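Local coordinates for protein nucleoporin NUP170 (Chaetomium thermophilum, PDB 5HAX) that probably serves as a scaffold subunit of the nuclear pore complex, combining a beta-propeller with a helical region, at residues A[14-19]-A[594-599]; A[63-68]-A[91-96]; A[275-280]-A[285-290]. One frame throughout, in Å; residues are numbered along the deposited sequence.

Contacts 2 and 3 lie in the beta-propeller part of the chain and contact 1 in the helical part, so together they sample both architectural parts of this nucleoporin. The centre of contact 1 is 50 Å from that of contact 2, on the other side of the chain's centre, and 44 Å from that of contact 3; contacts 2 and 3 are also 44 Å apart, centre to centre. Contact 1 joins helix 5-20 to helix 586-599, with the propeller strands between them in sequence. Contact 2 involves a helix leading to the first strand of its blade, contact 3 a helix and loop leading to edge strand 293-298. A phosphate ion, probably from the crystallisation liquor, sits beside contact 3.

Contact 1. Residues A[14-19]-A[594-599]; sequences NQTLQL and YLTRLV
Thr596 points its short, branched side chain at helix 5-20 and divides its two branches between neighbouring residues, Leu17 and Thr16. The methyl CG2 goes to the leucine. There Thr596 CG2 lies 3.3 Å from Leu17 CD2, tighter than a normal carbon-carbon contact, and 3.6 Å from Leu17 CG. Leucine reaches this methyl with its end, since its CB leaves beside the contact rather than at it and the end of the side chain brings CD2 in. The oxygen branch faces the threonine: Thr596 OG1 approaches Thr16 CB and Thr16 CG2 to 3.6 Å each, and Thr596 CB stands 3.7 Å from Thr16 CG2. The two threonines cross at a slant, methyl against hydroxyl branch, without a hydrogen bond between them.

Their hydroxyls are instead satisfied within their own helices. With OG1 beside the backbone N (chi1 -62°), Thr596 bonds to the carbonyl oxygen of Ala592, and Thr16 does likewise with Val12. Threonine suits both places because the hydroxyl folds back onto its helix while the methyl supplies apolar surface, letting the backbones come close: the alpha carbons of Leu17 and Thr596 are 6.8 Å apart. Charged and polar pairs flank this mostly apolar contact, Arg597 bridging to Asp20 and Glu524, and Asn14 bonding to Trp603. Helix 5-20 thereby docks on helix 586-599, within the alpha-helical region that follows the propeller in this nucleoporin.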
loop_
_atom_site.group_PDB
_atom_site.type_symbol
_atom_site.label_atom_id
_atom_site.label_comp_id
_atom_site.label_asym_id
_atom_site.label_seq_id
_atom_site.Cartn_x
_atom_site.Cartn_y
_atom_site.Cartn_z
ATOM N N ASN A 14 23.105 -7.670 -8.144
ATOM C CA ASN A 14 22.792 -8.559 -7.031
ATOM C C ASN A 14 23.071 -7.889 -5.692
ATOM O O ASN A 14 22.287 -8.024 -4.746
ATOM C CB ASN A 14 23.591 -9.855 -7.155
ATOM C CG ASN A 14 23.069 -10.759 -8.252
ATOM O OD1 ASN A 14 21.863 -10.863 -8.469
ATOM N ND2 ASN A 14 23.982 -11.425 -8.951
ATOM N N GLN A 15 24.186 -7.163 -5.592
ATOM C CA GLN A 15 24.518 -6.480 -4.348
ATOM C C GLN A 15 23.616 -5.275 -4.118
ATOM O O GLN A 15 23.351 -4.912 -2.967
ATOM C CB GLN A 15 25.986 -6.056 -4.368
ATOM C CG GLN A 15 26.956 -7.232 -4.363
ATOM C CD GLN A 15 28.336 -6.862 -4.873
ATOM O OE1 GLN A 15 28.681 -5.684 -4.971
ATOM N NE2 GLN A 15 29.131 -7.873 -5.208
ATOM N N THR A 16 23.138 -4.647 -5.195
ATOM C CA THR A 16 22.214 -3.528 -5.053
ATOM C C THR A 16 20.836 -4.010 -4.616
ATOM O O THR A 16 20.188 -3.375 -3.776
ATOM C CB THR A 16 22.129 -2.758 -6.372
ATOM O OG1 THR A 16 23.435 -2.283 -6.732
ATOM C CG2 THR A 16 21.182 -1.573 -6.254
ATOM N N LEU A 17 20.373 -5.132 -5.176
ATOM C CA LEU A 17 19.113 -5.722 -4.737
ATOM C C LEU A 17 19.134 -6.005 -3.241
ATOM O O LEU A 17 18.175 -5.696 -2.523
ATOM C CB LEU A 17 18.839 -7.009 -5.516
ATOM C CG LEU A 17 18.536 -6.874 -7.010
ATOM C CD1 LEU A 17 18.587 -8.241 -7.676
ATOM C CD2 LEU A 17 17.182 -6.221 -7.229
ATOM N N GLN A 18 20.227 -6.598 -2.751
ATOM C CA GLN A 18 20.335 -6.907 -1.330
ATOM C C GLN A 18 20.367 -5.643 -0.483
ATOM O O GLN A 18 19.867 -5.644 0.648
ATOM C CB GLN A 18 21.587 -7.747 -1.074
ATOM C CG GLN A 18 21.456 -9.198 -1.512
ATOM C CD GLN A 18 22.791 -9.922 -1.577
ATOM O OE1 GLN A 18 23.854 -9.300 -1.559
ATOM N NE2 GLN A 18 22.740 -11.247 -1.654
ATOM N N LEU A 19 20.947 -4.563 -1.007
ATOM C CA LEU A 19 20.988 -3.311 -0.263
ATOM C C LEU A 19 19.591 -2.727 -0.095
ATOM O O LEU A 19 19.238 -2.252 0.990
ATOM C CB LEU A 19 21.910 -2.319 -0.970
ATOM C CG LEU A 19 22.407 -1.136 -0.140
ATOM C CD1 LEU A 19 23.363 -1.607 0.948
ATOM C CD2 LEU A 19 23.079 -0.103 -1.034
ATOM N N TYR A 594 19.388 2.908 -10.186
ATOM C CA TYR A 594 18.227 3.081 -11.051
ATOM C C TYR A 594 17.974 1.833 -11.889
ATOM O O TYR A 594 16.849 1.322 -11.938
ATOM C CB TYR A 594 18.429 4.303 -11.946
ATOM C CG TYR A 594 17.254 4.607 -12.846
ATOM C CD1 TYR A 594 15.965 4.662 -12.338
ATOM C CD2 TYR A 594 17.436 4.849 -14.201
ATOM C CE1 TYR A 594 14.885 4.942 -13.154
ATOM C CE2 TYR A 594 16.361 5.130 -15.027
ATOM C CZ TYR A 594 15.089 5.177 -14.498
ATOM O OH TYR A 594 14.015 5.455 -15.312
ATOM N N LEU A 595 19.015 1.326 -12.558
ATOM C CA LEU A 595 18.850 0.154 -13.414
ATOM C C LEU A 595 18.348 -1.047 -12.622
ATOM O O LEU A 595 17.453 -1.770 -13.079
ATOM C CB LEU A 595 20.172 -0.183 -14.104
ATOM C CG LEU A 595 20.177 -1.474 -14.932
ATOM C CD1 LEU A 595 19.129 -1.410 -16.032
ATOM C CD2 LEU A 595 21.560 -1.731 -15.510
ATOM N N THR A 596 18.924 -1.283 -11.442
ATOM C CA THR A 596 18.495 -2.408 -10.617
ATOM C C THR A 596 17.009 -2.319 -10.307
ATOM O O THR A 596 16.272 -3.302 -10.446
ATOM C CB THR A 596 19.307 -2.446 -9.321
ATOM O OG1 THR A 596 20.693 -2.638 -9.630
ATOM C CG2 THR A 596 18.826 -3.578 -8.410
ATOM N N ARG A 597 16.549 -1.138 -9.892
ATOM C CA ARG A 597 15.155 -0.978 -9.499
ATOM C C ARG A 597 14.214 -1.139 -10.687
ATOM O O ARG A 597 13.047 -1.503 -10.507
ATOM C CB ARG A 597 14.966 0.382 -8.823
ATOM C CG ARG A 597 15.630 0.459 -7.452
ATOM C CD ARG A 597 15.674 1.876 -6.896
ATOM N NE ARG A 597 16.133 1.895 -5.506
ATOM C CZ ARG A 597 16.362 3.000 -4.802
ATOM N NH1 ARG A 597 16.182 4.195 -5.351
ATOM N NH2 ARG A 597 16.775 2.911 -3.544
ATOM N N LEU A 598 14.700 -0.889 -11.904
ATOM C CA LEU A 598 13.867 -1.098 -13.085
ATOM C C LEU A 598 13.614 -2.580 -13.353
ATOM O O LEU A 598 12.599 -2.927 -13.970
ATOM C CB LEU A 598 14.508 -0.450 -14.314
ATOM C CG LEU A 598 14.559 1.077 -14.378
ATOM C CD1 LEU A 598 15.257 1.503 -15.662
ATOM C CD2 LEU A 598 13.172 1.703 -14.290
ATOM N N VAL A 599 14.510 -3.465 -12.906
ATOM C CA VAL A 599 14.417 -4.890 -13.206
ATOM C C VAL A 599 14.283 -5.746 -11.949
ATOM O O VAL A 599 14.416 -6.969 -12.024
ATOM C CB VAL A 599 15.623 -5.361 -14.046
ATOM C CG1 VAL A 599 15.715 -4.569 -15.341
ATOM C CG2 VAL A 599 16.918 -5.260 -13.248
#

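Contact 2. Residues A[63-68]-A[91-96]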
loop_
_atom_site.group_PDB
_atom_site.type_symbol
_atom_site.label_atom_id
_atom_site.label_comp_id
_atom_site.label_asym_id
_atom_site.label_seq_id
_atom_site.Cartn_x
_atom_site.Cartn_y
_atom_site.Cartn_z
ATOM N N PHE A 63 -28.368 13.483 -3.116
ATOM C CA PHE A 63 -28.786 14.557 -2.220
ATOM C C PHE A 63 -30.305 14.610 -2.102
ATOM O O PHE A 63 -30.843 14.876 -1.021
ATOM C CB PHE A 63 -28.244 15.901 -2.711
ATOM C CG PHE A 63 -26.777 16.099 -2.454
ATOM C CD1 PHE A 63 -26.287 16.159 -1.161
ATOM C CD2 PHE A 63 -25.890 16.251 -3.507
ATOM C CE1 PHE A 63 -24.940 16.351 -0.922
ATOM C CE2 PHE A 63 -24.541 16.445 -3.275
ATOM C CZ PHE A 63 -24.066 16.496 -1.979
ATOM N N GLU A 64 -31.014 14.361 -3.207
ATOM C CA GLU A 64 -32.473 14.327 -3.166
ATOM C C GLU A 64 -32.965 13.224 -2.237
ATOM O O GLU A 64 -33.870 13.437 -1.422
ATOM C CB GLU A 64 -33.033 14.127 -4.575
ATOM C CG GLU A 64 -32.764 15.275 -5.533
ATOM C CD GLU A 64 -33.201 14.960 -6.952
ATOM O OE1 GLU A 64 -32.836 15.721 -7.873
ATOM O OE2 GLU A 64 -33.912 13.950 -7.147
ATOM N N HIS A 65 -32.378 12.030 -2.351
ATOM C CA HIS A 65 -32.759 10.930 -1.471
ATOM C C HIS A 65 -32.337 11.199 -0.031
ATOM O O HIS A 65 -33.090 10.909 0.906
ATOM C CB HIS A 65 -32.139 9.623 -1.967
ATOM C CG HIS A 65 -32.747 9.101 -3.233
ATOM N ND1 HIS A 65 -34.080 8.767 -3.338
ATOM C CD2 HIS A 65 -32.197 8.839 -4.442
ATOM C CE1 HIS A 65 -34.327 8.330 -4.560
ATOM N NE2 HIS A 65 -33.201 8.364 -5.250
ATOM N N LEU A 66 -31.135 11.749 0.166
ATOM C CA LEU A 66 -30.630 11.972 1.517
ATOM C C LEU A 66 -31.504 12.964 2.274
ATOM O O LEU A 66 -31.876 12.725 3.428
ATOM C CB LEU A 66 -29.182 12.464 1.460
ATOM C CG LEU A 66 -28.108 11.393 1.242
ATOM C CD1 LEU A 66 -26.775 12.041 0.906
ATOM C CD2 LEU A 66 -27.969 10.502 2.470
ATOM N N ASN A 67 -31.841 14.089 1.639
ATOM C CA ASN A 67 -32.737 15.054 2.262
ATOM C C ASN A 67 -34.176 14.560 2.314
ATOM O O ASN A 67 -34.995 15.165 3.014
ATOM C CB ASN A 67 -32.667 16.387 1.520
ATOM C CG ASN A 67 -31.355 17.112 1.754
ATOM O OD1 ASN A 67 -30.373 16.513 2.193
ATOM N ND2 ASN A 67 -31.334 18.408 1.465
ATOM N N ALA A 68 -34.499 13.485 1.594
ATOM C CA ALA A 68 -35.774 12.798 1.723
ATOM C C ALA A 68 -35.730 11.702 2.781
ATOM O O ALA A 68 -36.591 10.814 2.783
ATOM C CB ALA A 68 -36.193 12.209 0.373
ATOM N N SER A 91 -33.406 1.718 1.889
ATOM C CA SER A 91 -32.970 1.755 0.499
ATOM C C SER A 91 -31.472 2.017 0.417
ATOM O O SER A 91 -30.907 2.745 1.238
ATOM C CB SER A 91 -33.733 2.830 -0.285
ATOM O OG SER A 91 -35.104 2.491 -0.410
ATOM N N LEU A 92 -30.834 1.420 -0.592
ATOM C CA LEU A 92 -29.392 1.504 -0.788
ATOM C C LEU A 92 -29.083 1.921 -2.218
ATOM O O LEU A 92 -29.717 1.440 -3.162
ATOM C CB LEU A 92 -28.721 0.161 -0.486
ATOM C CG LEU A 92 -27.218 0.084 -0.747
ATOM C CD1 LEU A 92 -26.465 1.090 0.115
ATOM C CD2 LEU A 92 -26.722 -1.327 -0.497
ATOM N N PHE A 93 -28.089 2.797 -2.376
ATOM C CA PHE A 93 -27.708 3.320 -3.686
ATOM C C PHE A 93 -26.190 3.326 -3.812
ATOM O O PHE A 93 -25.502 3.936 -2.989
ATOM C CB PHE A 93 -28.267 4.729 -3.894
ATOM C CG PHE A 93 -29.764 4.791 -3.861
ATOM C CD1 PHE A 93 -30.506 4.496 -4.992
ATOM C CD2 PHE A 93 -30.432 5.136 -2.697
ATOM C CE1 PHE A 93 -31.887 4.547 -4.964
ATOM C CE2 PHE A 93 -31.812 5.189 -2.663
ATOM C CZ PHE A 93 -32.541 4.894 -3.799
ATOM N N LEU A 94 -25.682 2.657 -4.846
ATOM C CA LEU A 94 -24.261 2.604 -5.162
ATOM C C LEU A 94 -23.983 3.413 -6.422
ATOM O O LEU A 94 -24.860 3.576 -7.276
ATOM C CB LEU A 94 -23.790 1.161 -5.376
ATOM C CG LEU A 94 -23.825 0.170 -4.210
ATOM C CD1 LEU A 94 -25.246 -0.149 -3.769
ATOM C CD2 LEU A 94 -23.104 -1.109 -4.611
ATOM N N TRP A 95 -22.755 3.913 -6.546
ATOM C CA TRP A 95 -22.378 4.642 -7.751
ATOM C C TRP A 95 -20.862 4.719 -7.863
ATOM O O TRP A 95 -20.147 4.737 -6.859
ATOM C CB TRP A 95 -22.986 6.050 -7.769
ATOM C CG TRP A 95 -22.316 7.040 -6.860
ATOM C CD1 TRP A 95 -21.300 7.894 -7.184
ATOM C CD2 TRP A 95 -22.628 7.294 -5.485
ATOM N NE1 TRP A 95 -20.957 8.659 -6.094
ATOM C CE2 TRP A 95 -21.758 8.310 -5.039
ATOM C CE3 TRP A 95 -23.557 6.759 -4.587
ATOM C CZ2 TRP A 95 -21.789 8.798 -3.736
ATOM C CZ3 TRP A 95 -23.585 7.247 -3.293
ATOM C CH2 TRP A 95 -22.707 8.256 -2.880
ATOM N N ASP A 96 -20.391 4.760 -9.109
ATOM C CA ASP A 96 -18.971 4.894 -9.420
ATOM C C ASP A 96 -18.585 6.367 -9.326
ATOM O O ASP A 96 -18.993 7.177 -10.166
ATOM C CB ASP A 96 -18.695 4.330 -10.812
ATOM C CG ASP A 96 -17.306 4.660 -11.321
ATOM O OD1 ASP A 96 -16.379 4.824 -10.502
ATOM O OD2 ASP A 96 -17.143 4.749 -12.555
#
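His65 lays its imidazole against the ring of Phe93, and its side chain can be followed outward from the helix. CB leaves helix 60-67 pointing at strand 91-96, and with chi1 at -71° the ring swings to the side of the backbone N. At the root of the ring, CG of His65 comes within 4.1 Å of Phe93 CE2. One atom further along, His65 CD2 is 4.0 Å from Phe93 CZ, reaching over the phenyl face toward its rim, and on the other branch His65 ND1 is 4.2 Å from Phe93 CZ. At the far end NE2 of His65 makes the closest approach, 3.8 Å to Phe93 CZ, while CE1 of His65 lies 3.9 Å from that same carbon. CZ thus sits over the centre of the imidazole.

The result is an offset (parallel-displaced) stack, centroids 4.4 Å apart and planes inclined by 14°. Strand 91-96 is the third strand of a four-stranded antiparallel propeller blade, and helix 60-67 precedes the first strand of that blade. Phenylalanine suits the strand because its flat apolar ring reaches out from the sheet; histidine offers a flat ring that can stack on the phenyl while tolerating a partly exposed site. Ile88 of strand 83-88 touches both side chains, and the backbone of Phe93 pairs with Ala86 there.

Contact 3. Residues A[275-280]-A[285-290]. With PO4 (phosphate ion), chain D.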
loop_
_atom_site.group_PDB
_atom_site.type_symbol
_atom_site.label_atom_id
_atom_site.label_comp_id
_atom_site.label_asym_id
_atom_site.label_seq_id
_atom_site.Cartn_x
_atom_site.Cartn_y
_atom_site.Cartn_z
ATOM N N ARG A 275 -0.993 1.246 32.292
ATOM C CA ARG A 275 0.059 0.704 33.146
ATOM C C ARG A 275 1.352 0.512 32.360
ATOM O O ARG A 275 2.435 0.881 32.829
ATOM C CB ARG A 275 -0.405 -0.608 33.778
ATOM C CG ARG A 275 0.600 -1.211 34.742
ATOM C CD ARG A 275 -0.046 -2.221 35.680
ATOM N NE ARG A 275 -1.043 -3.048 35.002
ATOM C CZ ARG A 275 -2.359 -2.863 35.075
ATOM N NH1 ARG A 275 -2.867 -1.878 35.806
ATOM N NH2 ARG A 275 -3.177 -3.676 34.417
ATOM N N ASP A 276 1.259 -0.066 31.158
ATOM C CA ASP A 276 2.422 -0.141 30.279
ATOM C C ASP A 276 3.015 1.242 30.054
ATOM O O ASP A 276 4.232 1.439 30.154
ATOM C CB ASP A 276 2.041 -0.762 28.934
ATOM C CG ASP A 276 1.563 -2.194 29.058
ATOM O OD1 ASP A 276 0.917 -2.688 28.107
ATOM O OD2 ASP A 276 1.828 -2.827 30.101
ATOM N N PHE A 277 2.156 2.217 29.757
ATOM C CA PHE A 277 2.613 3.574 29.484
ATOM C C PHE A 277 3.354 4.162 30.679
ATOM O O PHE A 277 4.348 4.878 30.512
ATOM C CB PHE A 277 1.412 4.440 29.105
ATOM C CG PHE A 277 1.768 5.835 28.690
ATOM C CD1 PHE A 277 2.591 6.060 27.600
ATOM C CD2 PHE A 277 1.254 6.923 29.373
ATOM C CE1 PHE A 277 2.910 7.346 27.212
ATOM C CE2 PHE A 277 1.568 8.211 28.988
ATOM C CZ PHE A 277 2.398 8.422 27.904
ATOM N N ALA A 278 2.889 3.864 31.895
ATOM C CA ALA A 278 3.534 4.405 33.087
ATOM C C ALA A 278 4.916 3.802 33.300
ATOM O O ALA A 278 5.800 4.467 33.851
ATOM C CB ALA A 278 2.657 4.163 34.316
ATOM N N HIS A 279 5.120 2.555 32.875
ATOM C CA HIS A 279 6.422 1.912 32.986
ATOM C C HIS A 279 7.418 2.413 31.950
ATOM O O HIS A 279 8.610 2.107 32.063
ATOM C CB HIS A 279 6.270 0.393 32.856
ATOM C CG HIS A 279 5.470 -0.230 33.958
ATOM N ND1 HIS A 279 5.291 -1.592 34.073
ATOM C CD2 HIS A 279 4.798 0.324 34.997
ATOM C CE1 HIS A 279 4.546 -1.851 35.132
ATOM N NE2 HIS A 279 4.234 -0.705 35.711
ATOM N N MET A 280 6.964 3.166 30.951
ATOM C CA MET A 280 7.864 3.752 29.973
ATOM C C MET A 280 8.605 4.937 30.584
ATOM O O MET A 280 8.187 5.515 31.592
ATOM C CB MET A 280 7.093 4.197 28.730
ATOM C CG MET A 280 6.310 3.077 28.062
ATOM S SD MET A 280 5.345 3.630 26.643
ATOM C CE MET A 280 6.647 3.939 25.455
ATOM N N PRO A 285 0.728 13.822 29.806
ATOM C CA PRO A 285 -0.685 14.123 30.067
ATOM C C PRO A 285 -1.581 13.948 28.853
ATOM O O PRO A 285 -2.793 14.166 28.969
ATOM C CB PRO A 285 -0.644 15.592 30.510
ATOM C CG PRO A 285 0.530 16.154 29.795
ATOM C CD PRO A 285 1.546 15.046 29.731
ATOM N N LEU A 286 -1.027 13.580 27.696
ATOM C CA LEU A 286 -1.835 13.297 26.518
ATOM C C LEU A 286 -2.487 11.920 26.569
ATOM O O LEU A 286 -3.330 11.622 25.717
ATOM C CB LEU A 286 -0.977 13.408 25.251
ATOM C CG LEU A 286 -0.374 14.782 24.940
ATOM C CD1 LEU A 286 0.497 14.713 23.690
ATOM C CD2 LEU A 286 -1.458 15.838 24.771
ATOM N N PHE A 287 -2.127 11.082 27.543
ATOM C CA PHE A 287 -2.696 9.743 27.670
ATOM C C PHE A 287 -2.970 9.471 29.144
ATOM O O PHE A 287 -2.038 9.210 29.911
ATOM C CB PHE A 287 -1.756 8.687 27.085
ATOM C CG PHE A 287 -2.353 7.307 27.018
ATOM C CD1 PHE A 287 -3.715 7.126 26.826
ATOM C CD2 PHE A 287 -1.548 6.188 27.153
ATOM C CE1 PHE A 287 -4.259 5.858 26.766
ATOM C CE2 PHE A 287 -2.088 4.918 27.094
ATOM C CZ PHE A 287 -3.444 4.753 26.900
ATOM N N THR A 288 -4.248 9.521 29.530
ATOM C CA THR A 288 -4.684 9.307 30.904
ATOM C C THR A 288 -5.925 8.426 30.896
ATOM O O THR A 288 -6.382 7.969 29.844
ATOM C CB THR A 288 -5.001 10.629 31.607
ATOM O OG1 THR A 288 -6.178 11.201 31.024
ATOM C CG2 THR A 288 -3.842 11.610 31.481
ATOM N N ASP A 289 -6.490 8.201 32.087
ATOM C CA ASP A 289 -7.724 7.430 32.197
ATOM C C ASP A 289 -8.910 8.143 31.558
ATOM O O ASP A 289 -9.933 7.503 31.292
ATOM C CB ASP A 289 -8.031 7.130 33.666
ATOM C CG ASP A 289 -8.489 8.355 34.429
ATOM O OD1 ASP A 289 -9.392 8.221 35.278
ATOM O OD2 ASP A 289 -7.945 9.451 34.184
ATOM N N LYS A 290 -8.797 9.450 31.312
ATOM C CA LYS A 290 -9.830 10.200 30.612
ATOM C C LYS A 290 -9.728 10.052 29.097
ATOM O O LYS A 290 -10.706 10.321 28.391
ATOM C CB LYS A 290 -9.728 11.677 31.006
ATOM C CG LYS A 290 -10.736 12.615 30.353
ATOM C CD LYS A 290 -12.170 12.274 30.730
ATOM C CE LYS A 290 -13.120 13.392 30.318
ATOM N NZ LYS A 290 -14.547 13.058 30.583
HETATM P P PO4 D . -1.178 -6.425 32.683
HETATM O O1 PO4 D . -1.256 -4.920 32.577
HETATM O O2 PO4 D . -2.521 -7.030 32.345
HETATM O O3 PO4 D . -0.798 -6.801 34.095
HETATM O O4 PO4 D . -0.132 -6.941 31.725
#
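Phe277 of helix 270-279 and Phe287 of the following loop meet as an edge-to-face aromatic pair, centroids 5.3 Å apart and planes at 61°. Phe287 supplies the edge: its CD2 stands over one face of the other ring, toward the rim, 3.6 Å from Phe277 CD2 and 3.7 Å from Phe277 CG. The two side chains run past each other in opposite directions, which brings Phe287 CB to 3.9 Å from Phe277 CE2. In Phe277, CG lies anti to the backbone N (chi1 -175°), turning the ring out from the helix toward the loop. Phenylalanine suits both places, because both are buried and a flat apolar ring can offer a face to one neighbour and an edge to another.

Around the pair, Leu344 and Phe349 touch Phe277, while Cys273 and Leu274 of the helix receive Phe287. OD1 of Asp276 ties the helix to its surroundings, with a salt bridge to Lys268 NZ and a hydrogen bond from the backbone N of Leu344. On the loop side Thr288 OG1 accepts from Lys290 N at 3.2 Å, an ST turn that shapes the chain beyond Phe287.

Further out, Arg275, bent at chi3 (39°), grips one phosphate oxygen with two N-H groups: NE is 3.1 Å and NH2 2.9 Å from O1 of the ion, near the guanidinium plane. Ser272 also bonds this phosphate, probably a crystallisation ion. The helix and loop together form the connection between two successive blades of a beta-propeller, folded back on itself just before strand 293-298.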